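Local atomic coordinates of periplasmic binding protein/LacI transcriptional regulator (Shewanella sp. ANA-3, PDB entry 5OCP), a protein that binds L-arabinofuranose, as either the alpha or the beta anomer, and probably delivers it to an arabinose ABC transporter for uptake into the cell. Residues D88-V93 against L100-S105; E43-A48 against T68-V73; E110-G115 against F147-A152; V191-D196 against I219-G224. All blocks are in the same frame, centred on the assembly; numbering follows the deposited sequence.

Contact 1: residues D88-V93 against L100-S105; sequences DRNIKV and LTRIAS. With AHR (alpha-L-arabinofuranose), chain I; FUB (beta-L-arabinofuranose), chain J.
Part of the sugar pocket is built here, where the loop following strand 84-87 is held by Arg102 and Ile103 of the neighbouring strand 101-104. Asp88 N donates to Ile103 O at 3.1 Å, just past the end of strand 84-87. Beyond it the loop backbone leans on the Arg102 side chain, whose CG is anti to its own N (chi1 167°) and whose chain runs extended to NE. Arg102 NE donates to Arg89 O at 2.8 Å; the acceptor lies in the guanidinium plane, but the donor stands above the carbonyl plane. NH2 adds a weak bond to Asp88 O. The guanidinium is sandwiched: the Asn90 amide stacks on one face, its plane turned by 27°, and Ala104 CB sits over the centre of the other. A water donates a hydrogen bond to Asp88 O (2.9 Å) and accepts one from Ser105 N. A leucine in place of Arg102 would probably leave Arg89 O without its donor and the Asn90 amide without its flat partner, setting the loop freer to shift. Arg89, its NH1 bonded to Val65 O, presents its guanidinium edge to the ligand: NE donates to O5 of either anomer at 3.0 Å and NH2 to O4 at 2.9 Å. Asp88 OD1 lies 2.6 Å from O5, while OD2 forms a salt bridge with Arg15. Polar side chains set on the loops at the C-terminal ends of parallel strands, gripping a sugar in the interdomain cleft, are the hallmark of sugar-binding periplasmic proteins of this fold.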
# COMPACT_ATOMS: atom_id res chain seq x y z
N ASP A 88 -0.69 -6.30 -5.77
CA ASP A 88 -0.39 -5.44 -4.61
C ASP A 88 0.66 -6.12 -3.78
O ASP A 88 1.86 -5.97 -4.10
CB ASP A 88 -1.70 -4.99 -3.92
CG ASP A 88 -1.47 -4.44 -2.50
OD1 ASP A 88 -0.36 -3.88 -2.24
OD2 ASP A 88 -2.36 -4.63 -1.60
N ARG A 89 0.29 -6.91 -2.78
CA ARG A 89 1.27 -7.62 -1.96
C ARG A 89 1.70 -8.92 -2.65
O ARG A 89 1.42 -9.14 -3.86
CB ARG A 89 0.76 -7.81 -0.54
CG ARG A 89 0.38 -6.49 0.10
CD ARG A 89 -0.17 -6.68 1.51
NE ARG A 89 -0.59 -5.36 2.07
CZ ARG A 89 -1.28 -5.24 3.22
NH1 ARG A 89 -1.67 -6.29 3.92
NH2 ARG A 89 -1.70 -4.03 3.62
N ASN A 90 2.49 -9.68 -1.93
CA ASN A 90 3.07 -10.90 -2.53
C ASN A 90 2.66 -12.11 -1.71
O ASN A 90 2.27 -12.06 -0.55
CB ASN A 90 4.61 -10.83 -2.60
CG ASN A 90 5.22 -11.75 -3.67
OD1 ASN A 90 4.52 -12.31 -4.51
ND2 ASN A 90 6.53 -11.97 -3.58
N ILE A 91 2.87 -13.27 -2.32
CA ILE A 91 2.70 -14.56 -1.66
C ILE A 91 4.07 -15.26 -1.67
O ILE A 91 4.92 -14.94 -2.51
CB ILE A 91 1.63 -15.41 -2.37
CG1 ILE A 91 2.08 -15.78 -3.77
CG2 ILE A 91 0.27 -14.71 -2.36
CD1 ILE A 91 1.15 -16.74 -4.52
N LYS A 92 4.33 -16.07 -0.67
CA LYS A 92 5.52 -16.94 -0.70
C LYS A 92 5.09 -18.34 -1.08
O LYS A 92 4.41 -19.00 -0.29
CB LYS A 92 6.25 -16.92 0.65
CG LYS A 92 6.92 -15.60 0.96
CD LYS A 92 7.97 -15.11 -0.01
CE LYS A 92 8.49 -13.73 0.38
NZ LYS A 92 9.38 -13.74 1.60
N VAL A 93 5.39 -18.77 -2.28
CA VAL A 93 5.11 -20.12 -2.68
C VAL A 93 6.35 -20.70 -3.34
O VAL A 93 7.16 -20.00 -3.83
CB VAL A 93 3.91 -20.28 -3.61
CG1 VAL A 93 2.65 -19.95 -2.88
CG2 VAL A 93 4.04 -19.45 -4.84
N LEU A 100 -0.53 -17.02 -12.50
CA LEU A 100 -0.31 -16.56 -13.81
C LEU A 100 0.76 -15.46 -13.76
O LEU A 100 1.73 -15.54 -14.46
CB LEU A 100 -1.62 -16.06 -14.42
CG LEU A 100 -1.59 -15.41 -15.76
CD1 LEU A 100 -0.95 -16.30 -16.87
CD2 LEU A 100 -2.90 -14.94 -16.24
N THR A 101 0.55 -14.46 -12.92
CA THR A 101 1.51 -13.36 -12.79
C THR A 101 1.17 -12.45 -11.61
O THR A 101 0.11 -12.57 -11.01
CB THR A 101 1.58 -12.52 -14.07
OG1 THR A 101 2.69 -11.61 -14.00
CG2 THR A 101 0.30 -11.73 -14.27
N ARG A 102 2.08 -11.53 -11.30
CA ARG A 102 1.88 -10.59 -10.21
C ARG A 102 2.05 -9.15 -10.68
O ARG A 102 3.06 -8.81 -11.31
CB ARG A 102 2.86 -10.89 -9.07
CG ARG A 102 2.95 -9.79 -8.02
CD ARG A 102 3.61 -10.29 -6.75
NE ARG A 102 3.57 -9.29 -5.68
CZ ARG A 102 4.59 -8.51 -5.34
NH1 ARG A 102 5.75 -8.62 -5.98
NH2 ARG A 102 4.46 -7.63 -4.36
N ILE A 103 1.06 -8.32 -10.38
CA ILE A 103 1.10 -6.92 -10.78
C ILE A 103 1.35 -6.13 -9.50
O ILE A 103 0.57 -6.22 -8.59
CB ILE A 103 -0.21 -6.45 -11.37
CG1 ILE A 103 -0.73 -7.39 -12.45
CG2 ILE A 103 -0.06 -5.01 -11.84
CD1 ILE A 103 0.29 -7.81 -13.53
N ALA A 104 2.50 -5.43 -9.40
CA ALA A 104 2.83 -4.81 -8.15
C ALA A 104 3.79 -3.63 -8.38
O ALA A 104 4.49 -3.59 -9.38
CB ALA A 104 3.41 -5.81 -7.19
N SER A 105 3.85 -2.73 -7.43
CA SER A 105 4.99 -1.81 -7.35
C SER A 105 6.13 -2.49 -6.63
O SER A 105 6.01 -3.62 -6.09
CB SER A 105 4.58 -0.52 -6.60
OG SER A 105 4.27 -0.93 -5.25
O5 AHR I . -0.23 -3.05 0.20
C5 AHR I . -0.31 -1.67 0.06
C4 AHR I . -0.43 -1.00 1.41
O4 AHR I . -1.50 -1.55 2.15
C3 AHR I . -0.66 0.51 1.29
O3 AHR I . 0.58 1.14 1.16
C2 AHR I . -1.41 0.76 2.59
O2 AHR I . -2.16 1.94 2.65
C1 AHR I . -2.32 -0.45 2.59
O1 AHR I . -2.75 -0.68 3.83
O5 FUB J . -0.23 -3.05 0.20
C5 FUB J . -0.31 -1.67 0.06
C4 FUB J . -0.44 -1.00 1.42
O4 FUB J . -1.50 -1.55 2.17
C3 FUB J . -0.67 0.51 1.31
O3 FUB J . 0.56 1.13 1.15
C2 FUB J . -1.36 0.78 2.64
O2 FUB J . -2.16 1.94 2.66
C1 FUB J . -2.10 -0.51 2.97
O1 FUB J . -3.36 -0.38 2.51
O HOH W 1 2.29 -3.22 -5.00

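Contact 2: residues E43-A48 against T68-V73; sequences ENQIKA and TGWKPV
Trp70 turns the edge of its six-membered ring to the helix containing Gln45, and the Gln45 amide meets that edge with its own plane perpendicular to the indole. CD lies in the ring plane, OE1 is 3.6 Å from Trp70 CH2, and Gln45 CB comes equally near the same ring carbon. The amide cannot easily turn, since OE1 accepts from Val65 N while NE2 donates to Ala63 O and Ser6 OG. Over one face of the indole, at its five-membered end, lies the CG2 methyl of Ile91. The rotation of the ring is further set by NE1, which donates to Val66 O. Ile46 divides its branches between two partners: CG1 approaches Trp70 CZ3 at 4.1 Å, and CG2 packs on Val73, 4.1 Å from Val73 CB. Its CD1 end reaches on to Gly69 O. A chi1 of 78° places Val73 CG1 between the backbone N and the carbonyl carbon and leaves CG2 anti to N, 4.1 Å from Ile46 CG2. An alanine at Trp70 would probably open a gap beside Gln45 and Ile46 and leave Val66 O without the indole N-H. The contact joins helix 42-54 to the start of helix 71-79, the helices that enter and leave strand 59-62 in successive beta-alpha-beta crossovers and so lie next to each other on the same side of the parallel sheet, with Val49 of the first helix continuing the packing against Val73.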
# COMPACT_ATOMS: atom_id res chain seq x y z
N GLU A 43 -8.25 -15.80 6.47
CA GLU A 43 -9.21 -16.83 6.36
C GLU A 43 -10.41 -16.48 5.54
O GLU A 43 -10.92 -17.29 4.83
CB GLU A 43 -9.65 -17.31 7.77
CG GLU A 43 -8.81 -18.47 8.22
CD GLU A 43 -8.82 -19.66 7.20
OE1 GLU A 43 -7.73 -20.24 6.92
OE2 GLU A 43 -9.90 -19.96 6.58
N ASN A 44 -10.82 -15.22 5.63
CA ASN A 44 -11.93 -14.76 4.75
C ASN A 44 -11.54 -14.68 3.28
O ASN A 44 -12.36 -14.95 2.38
CB ASN A 44 -12.48 -13.46 5.25
CG ASN A 44 -13.16 -13.58 6.61
OD1 ASN A 44 -13.68 -14.66 6.95
ND2 ASN A 44 -13.28 -12.45 7.33
N GLN A 45 -10.26 -14.35 3.01
CA GLN A 45 -9.81 -14.42 1.64
C GLN A 45 -9.86 -15.80 1.10
O GLN A 45 -10.31 -16.03 -0.02
CB GLN A 45 -8.39 -13.86 1.45
CG GLN A 45 -8.24 -12.43 1.90
CD GLN A 45 -6.99 -11.73 1.39
OE1 GLN A 45 -6.00 -11.69 2.08
NE2 GLN A 45 -7.07 -11.19 0.18
N ILE A 46 -9.39 -16.75 1.89
CA ILE A 46 -9.41 -18.14 1.43
C ILE A 46 -10.83 -18.66 1.15
O ILE A 46 -11.12 -19.32 0.14
CB ILE A 46 -8.62 -19.04 2.42
CG1 ILE A 46 -7.13 -18.63 2.39
CG2 ILE A 46 -8.74 -20.50 1.94
CD1 ILE A 46 -6.37 -19.24 3.54
N LYS A 47 -11.75 -18.27 2.02
CA LYS A 47 -13.13 -18.57 1.78
C LYS A 47 -13.72 -17.99 0.50
O LYS A 47 -14.43 -18.66 -0.24
CB LYS A 47 -13.95 -18.17 3.00
CG LYS A 47 -13.71 -19.07 4.20
CD LYS A 47 -14.71 -18.77 5.31
CE LYS A 47 -14.63 -19.90 6.39
NZ LYS A 47 -13.45 -19.65 7.25
N ALA A 48 -13.44 -16.71 0.24
CA ALA A 48 -13.86 -16.06 -0.99
C ALA A 48 -13.32 -16.76 -2.21
O ALA A 48 -14.04 -17.04 -3.14
CB ALA A 48 -13.39 -14.60 -1.00
N THR A 68 2.18 -15.89 3.73
CA THR A 68 2.15 -17.32 3.99
C THR A 68 0.76 -17.89 3.84
O THR A 68 -0.21 -17.15 3.97
CB THR A 68 2.60 -17.53 5.46
OG1 THR A 68 1.85 -16.67 6.34
CG2 THR A 68 4.03 -17.08 5.59
N GLY A 69 0.66 -19.21 3.63
CA GLY A 69 -0.59 -19.95 3.85
C GLY A 69 -1.47 -20.08 2.64
O GLY A 69 -2.65 -20.46 2.76
N TRP A 70 -0.96 -19.73 1.48
CA TRP A 70 -1.74 -19.73 0.25
C TRP A 70 -1.70 -21.01 -0.57
O TRP A 70 -2.51 -21.18 -1.50
CB TRP A 70 -1.36 -18.56 -0.67
CG TRP A 70 -1.65 -17.23 0.01
CD1 TRP A 70 -0.76 -16.47 0.66
CD2 TRP A 70 -2.92 -16.57 0.11
NE1 TRP A 70 -1.37 -15.32 1.14
CE2 TRP A 70 -2.71 -15.37 0.81
CE3 TRP A 70 -4.20 -16.85 -0.37
CZ2 TRP A 70 -3.74 -14.48 1.09
CZ3 TRP A 70 -5.20 -15.96 -0.10
CH2 TRP A 70 -4.96 -14.77 0.60
N LYS A 71 -0.72 -21.87 -0.34
CA LYS A 71 -0.53 -22.98 -1.27
C LYS A 71 -1.72 -23.92 -1.50
O LYS A 71 -2.10 -24.25 -2.65
CB LYS A 71 0.71 -23.81 -0.83
CG LYS A 71 1.05 -24.94 -1.80
CD LYS A 71 2.50 -25.44 -1.74
CE LYS A 71 2.91 -25.86 -0.32
NZ LYS A 71 3.90 -26.99 -0.30
N PRO A 72 -2.39 -24.29 -0.42
CA PRO A 72 -3.56 -25.20 -0.61
C PRO A 72 -4.61 -24.61 -1.53
O PRO A 72 -5.04 -25.30 -2.48
CB PRO A 72 -4.08 -25.42 0.79
CG PRO A 72 -2.93 -25.17 1.67
CD PRO A 72 -2.12 -24.06 0.99
N VAL A 73 -5.03 -23.34 -1.27
CA VAL A 73 -6.06 -22.75 -2.13
C VAL A 73 -5.58 -22.52 -3.55
O VAL A 73 -6.34 -22.70 -4.48
CB VAL A 73 -6.77 -21.52 -1.46
CG1 VAL A 73 -5.92 -20.22 -1.52
CG2 VAL A 73 -8.14 -21.35 -2.05

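Contact 3: residues E110-G115 against F147-A152; sequences EGRKIG and FNQVIA
This is a close helix-to-helix packing in the domain built on the mixed sheet, where Gly111 and Gly115 of helix 107-121 receive Phe147 and Val150 of helix 138-151. The short segments cross at -39° with their axes only 7.7 Å apart. Such nearness rests on a GxxxG pair, Gly111 and Gly115, spaced one turn apart. At the first glycine the backbones touch: Phe147 CA makes a C-H...O contact with Gly111 O at 3.4 Å. At the second, Phe147 CD2 lies 3.6 Å from Gly115 CA; with CG anti to the backbone N (chi1 -175°), the ring swings across this glycine, and Ile114 CG2 meets its edge. Val150 fits in beside it, CG1 against Gly115 C at 3.8 Å and CG2 against Arg112 O at 3.6 Å. The aliphatic stem of Arg112 crosses Val150 at about a right angle, then runs side by side with Gln149, the guanidinium and amide planes 75° apart. Phe147 also stacks with Trp192 of strand 190-193. No hydrogen bond spans the two segments, which implies that this patch relies on shape and apolar burial with weak C-H...O attraction, while a salt bridge from Glu110 to Arg143 ties the same helices by charge.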
# COMPACT_ATOMS: atom_id res chain seq x y z
N GLU A 110 10.24 1.90 -3.21
CA GLU A 110 9.47 2.98 -2.55
C GLU A 110 10.20 3.40 -1.27
O GLU A 110 10.45 4.60 -1.05
CB GLU A 110 8.06 2.55 -2.20
CG GLU A 110 7.17 2.32 -3.41
CD GLU A 110 5.88 1.58 -3.09
OE1 GLU A 110 5.58 1.15 -1.97
OE2 GLU A 110 5.13 1.39 -4.03
N GLY A 111 10.60 2.44 -0.46
CA GLY A 111 11.37 2.70 0.79
C GLY A 111 12.72 3.33 0.54
O GLY A 111 13.10 4.31 1.23
N ARG A 112 13.41 2.89 -0.50
CA ARG A 112 14.67 3.52 -0.90
C ARG A 112 14.49 4.99 -1.33
O ARG A 112 15.28 5.83 -0.91
CB ARG A 112 15.39 2.73 -2.00
CG ARG A 112 15.88 1.41 -1.60
CD ARG A 112 16.97 0.88 -2.56
NE ARG A 112 16.47 0.72 -3.95
CZ ARG A 112 15.79 -0.34 -4.39
NH1 ARG A 112 15.52 -1.35 -3.60
NH2 ARG A 112 15.42 -0.38 -5.65
N LYS A 113 13.51 5.29 -2.21
CA LYS A 113 13.33 6.67 -2.71
C LYS A 113 12.98 7.63 -1.59
O LYS A 113 13.49 8.74 -1.53
CB LYS A 113 12.24 6.70 -3.80
CG LYS A 113 12.72 6.12 -5.13
CD LYS A 113 11.54 5.73 -5.96
CE LYS A 113 11.08 6.80 -6.86
NZ LYS A 113 10.66 6.04 -8.08
N ILE A 114 12.12 7.17 -0.66
CA ILE A 114 11.70 8.07 0.44
C ILE A 114 12.87 8.23 1.43
O ILE A 114 13.10 9.33 1.94
CB ILE A 114 10.32 7.62 1.01
CG1 ILE A 114 9.66 8.82 1.73
CG2 ILE A 114 10.42 6.38 1.83
CD1 ILE A 114 9.20 9.87 0.78
N GLY A 115 13.59 7.15 1.68
CA GLY A 115 14.81 7.24 2.52
C GLY A 115 15.84 8.17 1.95
O GLY A 115 16.45 8.97 2.64
N PHE A 147 14.28 1.28 2.90
CA PHE A 147 14.63 2.48 3.67
C PHE A 147 15.93 2.20 4.48
O PHE A 147 16.83 3.04 4.52
CB PHE A 147 13.46 2.83 4.56
CG PHE A 147 13.58 4.10 5.34
CD1 PHE A 147 14.28 4.18 6.54
CD2 PHE A 147 12.97 5.26 4.88
CE1 PHE A 147 14.30 5.42 7.24
CE2 PHE A 147 13.00 6.42 5.54
CZ PHE A 147 13.68 6.52 6.70
N ASN A 148 15.94 1.02 5.08
CA ASN A 148 17.07 0.61 5.94
C ASN A 148 18.35 0.55 5.12
O ASN A 148 19.41 0.99 5.57
CB ASN A 148 16.74 -0.67 6.70
CG ASN A 148 15.74 -0.45 7.86
OD1 ASN A 148 15.49 0.66 8.24
ND2 ASN A 148 15.08 -1.48 8.32
N GLN A 149 18.26 0.07 3.88
CA GLN A 149 19.42 -0.10 3.04
C GLN A 149 20.00 1.31 2.72
O GLN A 149 21.25 1.48 2.74
CB GLN A 149 19.00 -0.90 1.80
CG GLN A 149 20.02 -1.21 0.74
CD GLN A 149 19.37 -2.10 -0.33
OE1 GLN A 149 18.12 -2.27 -0.37
NE2 GLN A 149 20.20 -2.69 -1.17
N VAL A 150 19.15 2.34 2.58
CA VAL A 150 19.65 3.69 2.25
C VAL A 150 20.25 4.32 3.45
O VAL A 150 21.39 4.86 3.35
CB VAL A 150 18.55 4.60 1.73
CG1 VAL A 150 18.99 6.07 1.69
CG2 VAL A 150 18.17 4.09 0.37
N ILE A 151 19.58 4.21 4.60
CA ILE A 151 20.06 4.92 5.76
C ILE A 151 21.30 4.25 6.38
O ILE A 151 22.05 4.94 7.12
CB ILE A 151 18.94 5.30 6.72
CG1 ILE A 151 18.55 4.12 7.52
CG2 ILE A 151 17.79 6.08 6.06
CD1 ILE A 151 19.08 4.34 8.91
N ALA A 152 21.56 2.98 6.04
CA ALA A 152 22.83 2.29 6.47
C ALA A 152 24.08 2.99 5.96
O ALA A 152 25.12 2.87 6.60
CB ALA A 152 22.83 0.84 6.04

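Contact 4: residues V191-D196 against I219-G224; sequences VWSHND and IVSVDG. With AHR (alpha-L-arabinofuranose), chain I; FUB (beta-L-arabinofuranose), chain J.
Strands 191-193 and 219-221 run parallel, 19° apart, joined by straight bonds from Val220 N to Val191 O and from Ser193 N to Val220 O, both 3.0 Å. They are the two strands of a beta-alpha-beta unit whose helix, 196-208, begins just after Asn195. Val191 and Ile219 share one face of the sheet, Trp192 and Val220 the other. The Trp192 ring turns its edge to Val222 CG2, CZ3 being 4.1 Å away, while His194 CD2 covers one ring face near the rim. Asp196, in the first turn of the helix, ties that turn to residues 221-224. Its OD1 accepts from Ser221 OG at 2.8 Å through the anti lone pair and also bonds Thr240 OG1; OD2 takes Val225 N and, weakly, Gly224 N. Ser193 OG bonds Asn195 O at 2.7 Å, bracing the turn into the helix. Asn195, the N-cap, uses OD1 on Met198 N, so its amide is held with ND2 facing both Phe167 O and the sugar. The bond from ND2 to O2 of either anomer is nearly linear (177°) at 3.0 Å. Asp223 straddles the same end of the ligand: OD2 lies 2.6 Å from O2 and OD1 2.5 Å from O3.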
# COMPACT_ATOMS: atom_id res chain seq x y z
N VAL A 191 9.46 11.38 11.20
CA VAL A 191 8.66 10.17 11.23
C VAL A 191 8.66 9.55 9.81
O VAL A 191 8.42 10.26 8.83
CB VAL A 191 7.22 10.46 11.66
CG1 VAL A 191 6.28 9.22 11.52
CG2 VAL A 191 7.23 10.97 13.08
N TRP A 192 9.04 8.29 9.74
CA TRP A 192 8.96 7.43 8.55
C TRP A 192 7.79 6.53 8.80
O TRP A 192 7.80 5.62 9.65
CB TRP A 192 10.29 6.68 8.44
CG TRP A 192 10.33 5.39 7.65
CD1 TRP A 192 11.05 4.31 7.98
CD2 TRP A 192 9.70 5.06 6.38
NE1 TRP A 192 10.89 3.32 7.07
CE2 TRP A 192 10.08 3.75 6.06
CE3 TRP A 192 8.85 5.74 5.49
CZ2 TRP A 192 9.64 3.10 4.91
CZ3 TRP A 192 8.42 5.09 4.33
CH2 TRP A 192 8.83 3.78 4.05
N SER A 193 6.72 6.76 8.02
CA SER A 193 5.53 6.00 8.13
C SER A 193 5.32 5.10 6.91
O SER A 193 5.39 5.59 5.77
CB SER A 193 4.33 6.91 8.26
OG SER A 193 3.16 6.14 8.32
N HIS A 194 5.05 3.80 7.13
CA HIS A 194 4.89 2.93 5.99
C HIS A 194 3.67 3.28 5.14
O HIS A 194 3.62 2.83 4.00
CB HIS A 194 4.88 1.47 6.40
CG HIS A 194 6.18 0.97 6.95
ND1 HIS A 194 6.36 -0.37 7.25
CD2 HIS A 194 7.32 1.59 7.32
CE1 HIS A 194 7.58 -0.55 7.74
NE2 HIS A 194 8.23 0.60 7.68
N ASN A 195 2.69 4.04 5.63
CA ASN A 195 1.64 4.53 4.80
C ASN A 195 1.12 5.87 5.23
O ASN A 195 1.35 6.34 6.36
CB ASN A 195 0.49 3.54 4.57
CG ASN A 195 -0.49 3.45 5.73
OD1 ASN A 195 -0.18 3.85 6.88
ND2 ASN A 195 -1.68 2.86 5.45
N ASP A 196 0.47 6.53 4.28
CA ASP A 196 -0.02 7.89 4.56
C ASP A 196 -1.06 7.90 5.68
O ASP A 196 -1.10 8.88 6.44
CB ASP A 196 -0.65 8.53 3.31
CG ASP A 196 0.33 8.87 2.18
OD1 ASP A 196 1.58 8.83 2.37
OD2 ASP A 196 -0.18 9.19 1.09
N ILE A 219 7.75 14.55 8.11
CA ILE A 219 6.90 13.37 7.99
C ILE A 219 7.04 12.89 6.53
O ILE A 219 6.76 13.65 5.62
CB ILE A 219 5.47 13.70 8.36
CG1 ILE A 219 5.44 14.14 9.83
CG2 ILE A 219 4.61 12.47 8.11
CD1 ILE A 219 4.09 14.50 10.35
N VAL A 220 7.53 11.66 6.39
CA VAL A 220 7.68 11.01 5.09
C VAL A 220 6.95 9.67 5.07
O VAL A 220 6.87 8.99 6.08
CB VAL A 220 9.11 10.90 4.70
CG1 VAL A 220 9.80 12.23 4.72
CG2 VAL A 220 9.87 9.88 5.55
N SER A 221 6.44 9.27 3.91
CA SER A 221 5.46 8.20 3.89
C SER A 221 5.34 7.61 2.48
O SER A 221 6.08 8.01 1.54
CB SER A 221 4.12 8.87 4.29
OG SER A 221 3.11 7.92 4.48
N VAL A 222 4.41 6.68 2.36
CA VAL A 222 4.00 6.08 1.05
C VAL A 222 2.51 6.03 0.91
O VAL A 222 1.80 5.66 1.85
CB VAL A 222 4.59 4.65 0.90
CG1 VAL A 222 4.23 4.07 -0.48
CG2 VAL A 222 6.08 4.67 1.00
N ASP A 223 2.04 6.38 -0.30
CA ASP A 223 0.72 6.06 -0.90
C ASP A 223 0.31 7.19 -1.89
O ASP A 223 -0.22 6.92 -2.97
CB ASP A 223 -0.42 5.76 0.05
CG ASP A 223 -0.40 4.36 0.64
OD1 ASP A 223 0.39 3.46 0.18
OD2 ASP A 223 -1.14 4.09 1.63
N GLY A 224 0.52 8.45 -1.48
CA GLY A 224 0.10 9.54 -2.28
C GLY A 224 -1.41 9.72 -2.31
O GLY A 224 -2.01 10.00 -3.40
O5 AHR I . -0.23 -3.05 0.20
C5 AHR I . -0.31 -1.67 0.06
C4 AHR I . -0.43 -1.00 1.41
O4 AHR I . -1.50 -1.55 2.15
C3 AHR I . -0.66 0.51 1.29
O3 AHR I . 0.58 1.14 1.16
C2 AHR I . -1.41 0.76 2.59
O2 AHR I . -2.16 1.94 2.65
C1 AHR I . -2.32 -0.45 2.59
O1 AHR I . -2.75 -0.68 3.83
O5 FUB J . -0.23 -3.05 0.20
C5 FUB J . -0.31 -1.67 0.06
C4 FUB J . -0.44 -1.00 1.42
O4 FUB J . -1.50 -1.55 2.17
C3 FUB J . -0.67 0.51 1.31
O3 FUB J . 0.56 1.13 1.15
C2 FUB J . -1.36 0.78 2.64
O2 FUB J . -2.16 1.94 2.66
C1 FUB J . -2.10 -0.51 2.97
O1 FUB J . -3.36 -0.38 2.51

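How the contacts relate
From the N terminus, contact 2 closes first, folding helix 42-54 against helix 71-79. Contact 1 follows with a short loop between two neighbouring strands of the same parallel sheet. The chain then passes to the other domain, where contact 3 closes a longer excursion between helices 107-121 and 138-151, and contact 4 joins two strands through one crossover helix. All four are in series; none nests or crosses. Contact 2 touches contact 1 through Trp70 and Ile91, Ser105 and Glu110 link contact 1 to contact 3, and Phe147 and Ile114 of contact 3 pack on contact 4. Contacts 1 and 4 do not touch, yet meet the same sugar from opposite domains.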